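Local structure of beta-glucosidase (6JXG) at residues A15-L20 / D283-I288; K25-T30 / A44-I49; G59-R64 / R122-F127; V69-T74 / L379-G384. The protein probably hydrolyses terminal, non-reducing beta-D-glucosyl residues to release beta-D-glucose, as a secreted family 3 glycoside hydrolase of cellulose breakdown. One frame throughout, in Å; residues are numbered along the deposited sequence.

Contact 1: residues A15-L20 / D283-I288; sequences AALAKL and DMVTRI
Leu17 of helix 7-17 and Leu20, the first and last residues of a type I turn, close over Val285 and Thr286 of helix 278-294. The pairing illustrates how a helix and a turn can pack on a neighbouring helix mainly through methyl groups. Asp283, first in the helical segment 283-288, turns its CB away from the leucines and serves its own helix instead. Its OD2 lies 2.9 Å from Arg287 NE, an i to i+4 salt bridge almost exactly in the guanidinium plane, and Arg280 is a second partner of the same oxygen. Val285 comes next and is central to the contact. Its CB sits 3.7 Å from Leu17 CD1, and its CG1, anti to the backbone N (chi1 -178°), is directed outward to meet Leu20 CD1 tip to tip at 3.9 Å. One valine thus bridges both leucines, which belong to one turn, closed by the bond from Leu20 N to Leu17 O. Thr286 is crossed at about a right angle by Leu17, whose CD2 methyl stands 3.5 Å from Thr286 OG1. That hydroxyl is occupied by Asp282 O, one turn back in the helix, so its approach to the leucine is packing. Arg287 then leads to the far side, where NH1 bonds to Phe225 O and Gly227 O. Ile288 completes the segment against Val29 of helix 22-29. Two N-terminal helices thus pack on helix 278-294 of the TIM-barrel-type family region: Thr286 meets Tyr10, Ala13 and Thr14 of helix 7-17, while Leu17 touches Lys25 and Leu20 touches Ile28 of helix 22-29.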
loop_
_atom_site.group_PDB
_atom_site.type_symbol
_atom_site.label_atom_id
_atom_site.label_comp_id
_atom_site.label_asym_id
_atom_site.label_seq_id
_atom_site.Cartn_x
_atom_site.Cartn_y
_atom_site.Cartn_z
ATOM N N ALA A 15 29.791 -12.217 -15.184
ATOM C CA ALA A 15 30.693 -11.814 -16.262
ATOM C C ALA A 15 31.119 -10.355 -16.141
ATOM O O ALA A 15 32.285 -10.023 -16.317
ATOM C CB ALA A 15 30.065 -12.045 -17.594
ATOM N N ALA A 16 30.178 -9.466 -15.842
ATOM C CA ALA A 16 30.513 -8.072 -15.601
ATOM C C ALA A 16 31.428 -7.842 -14.392
ATOM O O ALA A 16 32.430 -7.062 -14.469
ATOM C CB ALA A 16 29.204 -7.238 -15.499
ATOM N N LEU A 17 31.128 -8.523 -13.292
ATOM C CA LEU A 17 31.910 -8.413 -12.072
ATOM C C LEU A 17 33.419 -8.647 -12.355
ATOM O O LEU A 17 34.307 -8.031 -11.746
ATOM C CB LEU A 17 31.422 -9.418 -11.033
ATOM C CG LEU A 17 32.061 -9.353 -9.648
ATOM C CD1 LEU A 17 31.591 -8.180 -8.831
ATOM C CD2 LEU A 17 31.883 -10.643 -8.857
ATOM N N ALA A 18 33.686 -9.626 -13.209
ATOM C CA ALA A 18 35.054 -10.007 -13.528
ATOM C C ALA A 18 35.859 -8.847 -14.231
ATOM O O ALA A 18 37.058 -8.840 -14.230
ATOM C CB ALA A 18 35.029 -11.239 -14.395
ATOM N N LYS A 19 35.197 -7.864 -14.776
ATOM C CA LYS A 19 35.870 -6.737 -15.399
ATOM C C LYS A 19 36.104 -5.546 -14.498
ATOM O O LYS A 19 36.608 -4.546 -14.960
ATOM C CB LYS A 19 35.084 -6.284 -16.575
ATOM C CG LYS A 19 34.884 -7.463 -17.483
ATOM C CD LYS A 19 34.788 -7.056 -18.900
ATOM C CE LYS A 19 33.503 -6.398 -19.207
ATOM N NZ LYS A 19 33.798 -5.541 -20.406
ATOM N N LEU A 20 35.690 -5.631 -13.248
ATOM C CA LEU A 20 35.661 -4.451 -12.379
ATOM C C LEU A 20 36.803 -4.351 -11.431
ATOM O O LEU A 20 37.244 -5.341 -10.876
ATOM C CB LEU A 20 34.366 -4.455 -11.558
ATOM C CG LEU A 20 33.072 -4.390 -12.311
ATOM C CD1 LEU A 20 31.894 -4.286 -11.374
ATOM C CD2 LEU A 20 33.079 -3.205 -13.297
ATOM N N ASP A 283 29.596 -9.980 -3.685
ATOM C CA ASP A 283 28.230 -10.464 -3.615
ATOM C C ASP A 283 27.268 -9.284 -3.797
ATOM O O ASP A 283 26.318 -9.375 -4.533
ATOM C CB ASP A 283 27.969 -11.161 -2.293
ATOM C CG ASP A 283 26.582 -11.718 -2.211
ATOM O OD1 ASP A 283 26.322 -12.727 -2.874
ATOM O OD2 ASP A 283 25.751 -11.116 -1.545
ATOM N N MET A 284 27.582 -8.152 -3.200
ATOM C CA MET A 284 26.746 -6.941 -3.311
ATOM C C MET A 284 26.595 -6.513 -4.753
ATOM O O MET A 284 25.513 -6.279 -5.245
ATOM C CB MET A 284 27.397 -5.784 -2.573
ATOM C CG MET A 284 27.442 -5.820 -1.084
ATOM S SD MET A 284 28.416 -4.344 -0.573
ATOM C CE MET A 284 28.744 -4.576 1.121
ATOM N N VAL A 285 27.712 -6.418 -5.454
ATOM C CA VAL A 285 27.729 -6.038 -6.861
ATOM C C VAL A 285 27.075 -7.013 -7.765
ATOM O O VAL A 285 26.369 -6.612 -8.699
ATOM C CB VAL A 285 29.172 -5.750 -7.319
ATOM C CG1 VAL A 285 29.160 -5.316 -8.785
ATOM C CG2 VAL A 285 29.721 -4.600 -6.494
ATOM N N THR A 286 27.301 -8.317 -7.529
ATOM C CA THR A 286 26.666 -9.322 -8.298
ATOM C C THR A 286 25.136 -9.180 -8.229
ATOM O O THR A 286 24.474 -9.274 -9.241
ATOM C CB THR A 286 27.064 -10.746 -7.869
ATOM O OG1 THR A 286 28.499 -10.919 -7.918
ATOM C CG2 THR A 286 26.427 -11.746 -8.753
ATOM N N ARG A 287 24.637 -8.891 -7.038
ATOM C CA ARG A 287 23.205 -8.770 -6.816
ATOM C C ARG A 287 22.612 -7.531 -7.544
ATOM O O ARG A 287 21.583 -7.616 -8.220
ATOM C CB ARG A 287 22.915 -8.705 -5.337
ATOM C CG ARG A 287 23.092 -10.037 -4.586
ATOM C CD ARG A 287 22.994 -9.888 -3.084
ATOM N NE ARG A 287 22.978 -11.190 -2.437
ATOM C CZ ARG A 287 21.956 -12.054 -2.409
ATOM N NH1 ARG A 287 20.781 -11.733 -2.901
ATOM N NH2 ARG A 287 22.141 -13.243 -1.828
ATOM N N ILE A 288 23.249 -6.378 -7.371
ATOM C CA ILE A 288 22.833 -5.113 -7.987
ATOM C C ILE A 288 22.789 -5.246 -9.521
ATOM O O ILE A 288 21.774 -4.938 -10.162
ATOM C CB ILE A 288 23.790 -3.960 -7.610
ATOM C CG1 ILE A 288 23.758 -3.738 -6.098
ATOM C CG2 ILE A 288 23.384 -2.661 -8.329
ATOM C CD1 ILE A 288 24.912 -2.997 -5.481
#

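Contact 2: residues K25-T30 / A44-I49; sequences KASIVT and AAVASI
Ile28 and Val46 supply the apolar half of this contact between helix 22-29 and the loop joining strands 41-42 and 55-57. The two side chains cross at about a right angle, and a single methyl, Val46 CG2, does the touching, 3.8 Å from Ile28 CG1 and nearly as close to Ile28 CD1. The same methyl lies 3.9 Å from Ser27 OG, while the CB atoms of Ser27 and Ala44 approach more loosely. Polar links are made through water, a good example of solvent completing the join between a helix end and a loop. One water is held by three backbone atoms: it donates to Ser27 O and to Thr30 O, and accepts from Ala44 N at 2.9 Å. It thereby ties the end of the helix and the residue after it to the start of segment 44-49. A second water donates to Ser27 OG at 2.8 Å and to Ala45 O at 2.9 Å. Ser27 OG stands between the backbone N and the carbonyl carbon (chi1 70°), a position from which it also bonds to Asp24 O. The helix end has its own internal bond as well. Thr30 OG1 donates to Ala26 O at 2.8 Å, and Val29 N reaches that oxygen from the opposite face of the carbonyl plane; Gly264 N is a further partner of the threonine hydroxyl. Around this corner, Leu20 packs on Val46, Ile49 touches Ala16 of helix 7-17, and other side chains of helix 22-29 rest on helices 265-272 and 278-294.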
loop_
_atom_site.group_PDB
_atom_site.type_symbol
_atom_site.label_atom_id
_atom_site.label_comp_id
_atom_site.label_asym_id
_atom_site.label_seq_id
_atom_site.Cartn_x
_atom_site.Cartn_y
_atom_site.Cartn_z
ATOM N N LYS A 25 33.705 -1.362 -8.030
ATOM C CA LYS A 25 32.771 -2.106 -7.132
ATOM C C LYS A 25 32.260 -1.211 -6.025
ATOM O O LYS A 25 31.063 -1.137 -5.794
ATOM C CB LYS A 25 33.457 -3.340 -6.560
ATOM C CG LYS A 25 33.734 -4.368 -7.651
ATOM C CD LYS A 25 34.523 -5.559 -7.128
ATOM C CE LYS A 25 34.945 -6.392 -8.301
ATOM N NZ LYS A 25 35.550 -7.592 -7.781
ATOM N N ALA A 26 33.165 -0.494 -5.384
ATOM C CA ALA A 26 32.764 0.448 -4.337
ATOM C C ALA A 26 31.808 1.511 -4.847
ATOM O O ALA A 26 30.878 1.898 -4.163
ATOM C CB ALA A 26 33.989 1.059 -3.646
ATOM N N SER A 27 31.972 1.960 -6.067
ATOM C CA SER A 27 31.149 3.064 -6.575
ATOM C C SER A 27 29.744 2.555 -6.937
ATOM O O SER A 27 28.826 3.374 -6.975
ATOM C CB SER A 27 31.819 3.774 -7.789
ATOM O OG SER A 27 31.801 2.907 -8.936
ATOM N N ILE A 28 29.605 1.237 -7.165
ATOM C CA ILE A 28 28.333 0.623 -7.454
ATOM C C ILE A 28 27.464 0.437 -6.181
ATOM O O ILE A 28 26.252 0.503 -6.244
ATOM C CB ILE A 28 28.504 -0.719 -8.177
ATOM C CG1 ILE A 28 29.005 -0.475 -9.596
ATOM C CG2 ILE A 28 27.199 -1.477 -8.387
ATOM C CD1 ILE A 28 29.467 -1.735 -10.357
ATOM N N VAL A 29 28.114 0.357 -5.020
ATOM C CA VAL A 29 27.431 0.043 -3.802
ATOM C C VAL A 29 27.253 1.288 -2.922
ATOM O O VAL A 29 26.534 1.268 -1.898
ATOM C CB VAL A 29 28.372 -1.060 -3.238
ATOM C CG1 VAL A 29 29.099 -0.700 -2.020
ATOM C CG2 VAL A 29 28.056 -2.500 -3.679
ATOM N N THR A 30 27.864 2.397 -3.302
ATOM C CA THR A 30 27.922 3.569 -2.465
ATOM C C THR A 30 27.306 4.729 -3.197
ATOM O O THR A 30 27.760 5.148 -4.239
ATOM C CB THR A 30 29.365 3.964 -2.081
ATOM O OG1 THR A 30 30.084 2.816 -1.662
ATOM C CG2 THR A 30 29.384 5.068 -1.009
ATOM N N ALA A 44 27.434 6.100 -9.172
ATOM C CA ALA A 44 28.256 6.525 -10.356
ATOM C C ALA A 44 28.172 5.526 -11.542
ATOM O O ALA A 44 28.093 4.367 -11.339
ATOM C CB ALA A 44 29.702 6.631 -9.942
ATOM N N ALA A 45 28.210 6.028 -12.769
ATOM C CA ALA A 45 28.342 5.192 -13.946
ATOM C C ALA A 45 29.654 4.386 -13.901
ATOM O O ALA A 45 30.644 4.826 -13.342
ATOM C CB ALA A 45 28.326 6.109 -15.196
ATOM N N VAL A 46 29.636 3.226 -14.516
ATOM C CA VAL A 46 30.839 2.398 -14.704
ATOM C C VAL A 46 30.882 2.095 -16.202
ATOM O O VAL A 46 30.223 1.200 -16.681
ATOM C CB VAL A 46 30.791 1.115 -13.886
ATOM C CG1 VAL A 46 32.024 0.255 -14.116
ATOM C CG2 VAL A 46 30.607 1.438 -12.400
ATOM N N ALA A 47 31.667 2.889 -16.926
ATOM C CA ALA A 47 31.620 2.875 -18.381
ATOM C C ALA A 47 32.142 1.554 -18.916
ATOM O O ALA A 47 31.643 1.109 -19.923
ATOM C CB ALA A 47 32.383 4.068 -18.965
ATOM N N SER A 48 33.058 0.896 -18.209
ATOM C CA SER A 48 33.650 -0.367 -18.734
ATOM C C SER A 48 32.609 -1.477 -18.896
ATOM O O SER A 48 32.800 -2.357 -19.686
ATOM C CB SER A 48 34.779 -0.917 -17.849
ATOM O OG SER A 48 34.250 -1.171 -16.553
ATOM N N ILE A 49 31.480 -1.414 -18.197
ATOM C CA ILE A 49 30.430 -2.413 -18.404
ATOM C C ILE A 49 29.138 -1.808 -18.929
ATOM O O ILE A 49 28.073 -2.493 -18.937
ATOM C CB ILE A 49 30.185 -3.239 -17.118
ATOM C CG1 ILE A 49 29.805 -2.323 -15.936
ATOM C CG2 ILE A 49 31.413 -4.071 -16.744
ATOM C CD1 ILE A 49 29.200 -3.084 -14.748
HETATM O O HOH W 1 28.690 5.866 -6.598
HETATM O O HOH W 2 32.456 4.356 -11.188
#

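Contact 3: residues G59-R64 / R122-F127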
loop_
_atom_site.group_PDB
_atom_site.type_symbol
_atom_site.label_atom_id
_atom_site.label_comp_id
_atom_site.label_asym_id
_atom_site.label_seq_id
_atom_site.Cartn_x
_atom_site.Cartn_y
_atom_site.Cartn_z
ATOM N N GLY A 59 8.186 7.835 -5.895
ATOM C CA GLY A 59 7.819 7.037 -4.739
ATOM C C GLY A 59 6.753 6.060 -5.180
ATOM O O GLY A 59 6.575 5.827 -6.363
ATOM N N PRO A 60 6.019 5.469 -4.220
ATOM C CA PRO A 60 5.065 4.390 -4.553
ATOM C C PRO A 60 3.861 4.735 -5.413
ATOM O O PRO A 60 3.343 3.823 -6.079
ATOM C CB PRO A 60 4.658 3.825 -3.130
ATOM C CG PRO A 60 5.790 4.306 -2.224
ATOM C CD PRO A 60 6.231 5.608 -2.771
ATOM N N LEU A 61 3.412 6.007 -5.452
ATOM C CA LEU A 61 2.173 6.340 -6.135
ATOM C C LEU A 61 2.397 7.261 -7.318
ATOM O O LEU A 61 1.444 7.777 -7.893
ATOM C CB LEU A 61 1.179 6.963 -5.156
ATOM C CG LEU A 61 1.559 8.216 -4.392
ATOM C CD1 LEU A 61 1.824 9.459 -5.251
ATOM C CD2 LEU A 61 0.524 8.587 -3.347
ATOM N N GLY A 62 3.649 7.487 -7.653
ATOM C CA GLY A 62 3.992 8.361 -8.759
ATOM C C GLY A 62 5.405 8.867 -8.622
ATOM O O GLY A 62 6.020 8.795 -7.523
ATOM N N ILE A 63 5.900 9.463 -9.713
ATOM C CA ILE A 63 7.303 9.920 -9.719
ATOM C C ILE A 63 7.373 11.186 -8.889
ATOM O O ILE A 63 6.599 12.168 -9.145
ATOM C CB ILE A 63 7.771 10.284 -11.128
ATOM C CG1 ILE A 63 7.402 9.212 -12.159
ATOM C CG2 ILE A 63 9.281 10.583 -11.093
ATOM C CD1 ILE A 63 7.830 7.804 -11.814
ATOM N N ARG A 64 8.198 11.174 -7.851
ATOM C CA ARG A 64 8.391 12.348 -7.013
ATOM C C ARG A 64 9.278 13.426 -7.735
ATOM O O ARG A 64 10.173 13.091 -8.515
ATOM C CB ARG A 64 9.033 11.917 -5.721
ATOM C CG ARG A 64 9.004 12.965 -4.611
ATOM C CD ARG A 64 9.744 12.374 -3.392
ATOM N NE ARG A 64 9.803 13.412 -2.377
ATOM C CZ ARG A 64 10.651 13.409 -1.323
ATOM N NH1 ARG A 64 11.524 12.430 -1.116
ATOM N NH2 ARG A 64 10.607 14.443 -0.500
ATOM N N ARG A 122 2.153 6.561 7.836
ATOM C CA ARG A 122 2.422 6.181 6.442
ATOM C C ARG A 122 1.567 5.018 5.935
ATOM O O ARG A 122 1.796 4.481 4.840
ATOM C CB ARG A 122 3.883 5.837 6.305
ATOM C CG ARG A 122 4.781 7.035 6.561
ATOM C CD ARG A 122 6.239 6.608 6.415
ATOM N NE ARG A 122 6.566 6.540 4.959
ATOM C CZ ARG A 122 7.787 6.339 4.461
ATOM N NH1 ARG A 122 8.808 6.116 5.274
ATOM N NH2 ARG A 122 7.976 6.340 3.150
ATOM N N ASN A 123 0.554 4.656 6.679
ATOM C CA ASN A 123 -0.198 3.425 6.344
ATOM C C ASN A 123 -0.921 3.498 5.007
ATOM O O ASN A 123 -0.997 2.542 4.294
ATOM C CB ASN A 123 -1.190 3.054 7.469
ATOM C CG ASN A 123 -0.514 2.740 8.770
ATOM O OD1 ASN A 123 0.670 2.513 8.817
ATOM N ND2 ASN A 123 -1.307 2.639 9.837
ATOM N N TRP A 124 -1.383 4.669 4.675
ATOM C CA TRP A 124 -1.914 5.006 3.332
ATOM C C TRP A 124 -1.034 4.702 2.127
ATOM O O TRP A 124 -1.564 4.406 1.013
ATOM C CB TRP A 124 -2.370 6.478 3.275
ATOM C CG TRP A 124 -1.313 7.451 3.529
ATOM C CD1 TRP A 124 -0.890 7.899 4.733
ATOM C CD2 TRP A 124 -0.409 7.989 2.544
ATOM N NE1 TRP A 124 0.166 8.794 4.552
ATOM C CE2 TRP A 124 0.483 8.840 3.212
ATOM C CE3 TRP A 124 -0.314 7.873 1.152
ATOM C CZ2 TRP A 124 1.487 9.594 2.530
ATOM C CZ3 TRP A 124 0.712 8.606 0.451
ATOM C CH2 TRP A 124 1.582 9.457 1.145
ATOM N N GLU A 125 0.282 4.663 2.334
ATOM C CA GLU A 125 1.176 4.283 1.259
ATOM C C GLU A 125 1.146 2.787 0.951
ATOM O O GLU A 125 1.519 2.349 -0.172
ATOM C CB GLU A 125 2.637 4.607 1.627
ATOM C CG GLU A 125 2.982 6.051 1.955
ATOM C CD GLU A 125 4.443 6.385 1.743
ATOM O OE1 GLU A 125 4.989 6.146 0.618
ATOM O OE2 GLU A 125 5.072 6.939 2.678
ATOM N N GLY A 126 0.716 2.015 1.950
ATOM C CA GLY A 126 0.718 0.576 1.912
ATOM C C GLY A 126 -0.578 -0.068 1.427
ATOM O O GLY A 126 -1.386 0.560 0.791
ATOM N N PHE A 127 -0.710 -1.373 1.743
ATOM C CA PHE A 127 -1.686 -2.257 1.147
ATOM C C PHE A 127 -2.487 -3.051 2.187
ATOM O O PHE A 127 -2.896 -4.204 1.959
ATOM C CB PHE A 127 -0.996 -3.242 0.183
ATOM C CG PHE A 127 -0.522 -2.622 -1.103
ATOM C CD1 PHE A 127 -1.334 -1.701 -1.839
ATOM C CD2 PHE A 127 0.663 -3.069 -1.671
ATOM C CE1 PHE A 127 -0.909 -1.223 -3.069
ATOM C CE2 PHE A 127 1.085 -2.564 -2.914
ATOM C CZ PHE A 127 0.327 -1.667 -3.586
#
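Pro60 and Leu61 pack on Glu125 and Trp124 in the N-terminal TIM-barrel-type domain of this family 3 enzyme, in two loops that follow the neighbouring parallel strands 55-57 and 105-106. Loops after barrel strands are the usual place for TIM-barrel active sites, and this contact is an example of how two of them interlock. All four touching residues are buried, so it has no solvent side. The tight part is Pro60, set in a type I turn from Gly59 to Gly62, against the carboxylate of Glu125. Leu61 makes the lighter touch: its CD2 meets the indole of Trp124 at the edge, in the ring plane, 3.8 Å from CZ3. Trp124 CG stands between the backbone N and the carbonyl carbon (chi1 61°), and one ring face carries Glu125 CG 3.6 Å above it, offset toward the rim. Loosest is Arg122, whose side chain does not reach segment 59-64 and acts through the glutamate. It grips side-on: NE, at 2.8 Å, and NH2, at 3.0 Å, both bond to Glu125 OE2 from the same face of the carboxylate plane, although that oxygen lies in the guanidinium plane. Glu442 is a long, weak second ion partner of NH2. This double hold probably helps to keep the carboxylate beside Pro60. With OE2 engaged by the arginine, Glu125 OE1 rests against the proline ring, 3.5 Å from Pro60 CG and 3.6 Å from Pro60 CD.

Contact 4: residues V69-T74 / L379-G384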
loop_
_atom_site.group_PDB
_atom_site.type_symbol
_atom_site.label_atom_id
_atom_site.label_comp_id
_atom_site.label_asym_id
_atom_site.label_seq_id
_atom_site.Cartn_x
_atom_site.Cartn_y
_atom_site.Cartn_z
ATOM N N VAL A 69 4.109 14.200 -14.710
ATOM C CA VAL A 69 3.931 12.811 -14.378
ATOM C C VAL A 69 2.500 12.640 -13.771
ATOM O O VAL A 69 1.809 13.598 -13.496
ATOM C CB VAL A 69 4.995 12.344 -13.359
ATOM C CG1 VAL A 69 6.384 12.594 -13.894
ATOM C CG2 VAL A 69 4.814 13.032 -12.021
ATOM N N THR A 70 2.088 11.410 -13.597
ATOM C CA THR A 70 0.773 11.104 -13.045
ATOM C C THR A 70 0.866 10.960 -11.518
ATOM O O THR A 70 1.724 10.254 -11.009
ATOM C CB THR A 70 0.219 9.801 -13.663
ATOM O OG1 THR A 70 0.064 9.999 -15.077
ATOM C CG2 THR A 70 -1.159 9.408 -13.109
ATOM N N ALA A 71 -0.101 11.538 -10.817
ATOM C CA ALA A 71 -0.226 11.357 -9.387
ATOM C C ALA A 71 -1.342 10.296 -9.167
ATOM O O ALA A 71 -2.532 10.602 -9.223
ATOM C CB ALA A 71 -0.530 12.676 -8.693
ATOM N N PHE A 72 -0.920 9.033 -9.094
ATOM C CA PHE A 72 -1.815 7.928 -8.985
ATOM C C PHE A 72 -2.447 7.907 -7.594
ATOM O O PHE A 72 -1.954 8.533 -6.671
ATOM C CB PHE A 72 -1.101 6.606 -9.216
ATOM C CG PHE A 72 -0.543 6.407 -10.627
ATOM C CD1 PHE A 72 -1.331 5.945 -11.660
ATOM C CD2 PHE A 72 0.753 6.765 -10.913
ATOM C CE1 PHE A 72 -0.778 5.798 -12.937
ATOM C CE2 PHE A 72 1.296 6.596 -12.172
ATOM C CZ PHE A 72 0.489 6.135 -13.187
ATOM N N PRO A 73 -3.561 7.188 -7.430
ATOM C CA PRO A 73 -4.118 6.932 -6.104
ATOM C C PRO A 73 -3.110 6.270 -5.176
ATOM O O PRO A 73 -2.154 5.564 -5.617
ATOM C CB PRO A 73 -5.273 5.971 -6.385
ATOM C CG PRO A 73 -5.682 6.249 -7.778
ATOM C CD PRO A 73 -4.427 6.681 -8.506
ATOM N N THR A 74 -3.310 6.500 -3.912
ATOM C CA THR A 74 -2.488 5.902 -2.828
ATOM C C THR A 74 -2.575 4.401 -2.836
ATOM O O THR A 74 -3.543 3.805 -3.342
ATOM C CB THR A 74 -2.927 6.417 -1.467
ATOM O OG1 THR A 74 -4.277 6.050 -1.254
ATOM C CG2 THR A 74 -2.797 7.953 -1.403
ATOM N N LEU A 379 -8.129 16.769 -0.291
ATOM C CA LEU A 379 -7.082 15.900 0.127
ATOM C C LEU A 379 -7.020 14.669 -0.801
ATOM O O LEU A 379 -8.005 13.900 -0.834
ATOM C CB LEU A 379 -7.296 15.430 1.574
ATOM C CG LEU A 379 -6.273 14.430 2.093
ATOM C CD1 LEU A 379 -4.917 15.116 2.266
ATOM C CD2 LEU A 379 -6.661 13.861 3.413
ATOM N N ALA A 380 -5.860 14.453 -1.448
ATOM C CA ALA A 380 -5.757 13.360 -2.418
ATOM C C ALA A 380 -4.511 12.533 -2.308
ATOM O O ALA A 380 -4.314 11.557 -3.052
ATOM C CB ALA A 380 -5.944 13.888 -3.825
ATOM N N MET A 381 -3.747 12.827 -1.259
ATOM C CA MET A 381 -2.434 12.227 -1.016
ATOM C C MET A 381 -2.088 12.623 0.465
ATOM O O MET A 381 -2.327 13.795 0.841
ATOM C CB MET A 381 -1.500 12.979 -1.976
ATOM C CG MET A 381 -0.222 12.363 -2.117
ATOM S SD MET A 381 0.763 12.979 -3.349
ATOM C CE MET A 381 -0.200 12.811 -4.839
ATOM N N GLY A 382 -1.523 11.725 1.237
ATOM C CA GLY A 382 -0.744 12.089 2.441
ATOM C C GLY A 382 0.623 12.741 2.205
ATOM O O GLY A 382 0.943 13.155 1.115
ATOM N N TRP A 383 1.409 12.969 3.264
ATOM C CA TRP A 383 2.641 13.746 3.065
ATOM C C TRP A 383 3.889 12.900 3.255
ATOM O O TRP A 383 3.855 11.821 3.842
ATOM C CB TRP A 383 2.734 14.958 3.992
ATOM C CG TRP A 383 2.891 14.695 5.412
ATOM C CD1 TRP A 383 4.026 14.307 6.050
ATOM C CD2 TRP A 383 1.900 14.887 6.462
ATOM N NE1 TRP A 383 3.814 14.242 7.408
ATOM C CE2 TRP A 383 2.522 14.548 7.691
ATOM C CE3 TRP A 383 0.567 15.270 6.472
ATOM C CZ2 TRP A 383 1.848 14.601 8.928
ATOM C CZ3 TRP A 383 -0.103 15.371 7.734
ATOM C CH2 TRP A 383 0.545 15.012 8.926
ATOM N N GLY A 384 4.984 13.442 2.748
ATOM C CA GLY A 384 6.294 12.799 2.879
ATOM C C GLY A 384 6.912 12.440 1.555
ATOM O O GLY A 384 6.645 13.093 0.563
#
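Met381 reaches across to Ala71 with its terminal methyl, CE lying 3.9 Å from Ala71 CB. Here a long flexible side chain spans the separation between two irregular loops, one within the N-terminal family region of the enzyme and the other within the C-terminal one. With CG anti to the backbone N (chi1 -167°) and the chain straight through chi2, the methionine extends from its loop; the bend at the last torsion (chi3 -57°) then turns CE onto the alanine, whose CB points toward it. Thr74 is the second point of approach, and its two branches point to different partners. Its methyl CG2 faces the other loop, 4.2 Å from Ala380 O and 4.3 Å from Met381 CA, a looser touch against backbone. Its hydroxyl leads elsewhere: OG1 bonds to Val506 O and, as the N-cap of helix 75-79, to Gln77 N. The threonine therefore has a fixed rotation, and its methyl is left for the contact. Between these two residues, Phe72 and Pro73 turn away from segment 379-384. The Phe72 ring has the methyl CG2 of Thr70 over its centre, 3.5 Å above the plane. Its outward side chain packs on Arg90, Ala93 and Glu97 of helix 84-100 and on Val325 of helix 323-332, where Pro73 touches Ala326 and Ile329. The loop that follows strand 498-503 borders both partners, with backbone bonds between Gln509 and Ala71 and between Gly508 and Ala380, so the contact lies between helices 84-100 and 323-332 and the mixed sheet that includes strands 351-355 and 498-503.

Contacts 1 and 2 form a partly buried pair far from the centre of the chain, whereas contacts 3 and 4 are fully buried and nearer to it; the centres of contacts 1 and 3 are 31 Å apart. The outer pair meets through helix 22-29, Val29 packing on Met284. The inner pair shares the loop between strand 55-57 and helix 75-79, with a probable hydrogen bond from Phe72 N to Leu61 O and Trp124 lying against Gly382. Methyl packing is common to all four. Contact 2 adds bridging water, contact 3 has an ion pair within segment 122-127 that bears on it through Glu125, and contact 4 alone joins the N-terminal and C-terminal family 3 regions.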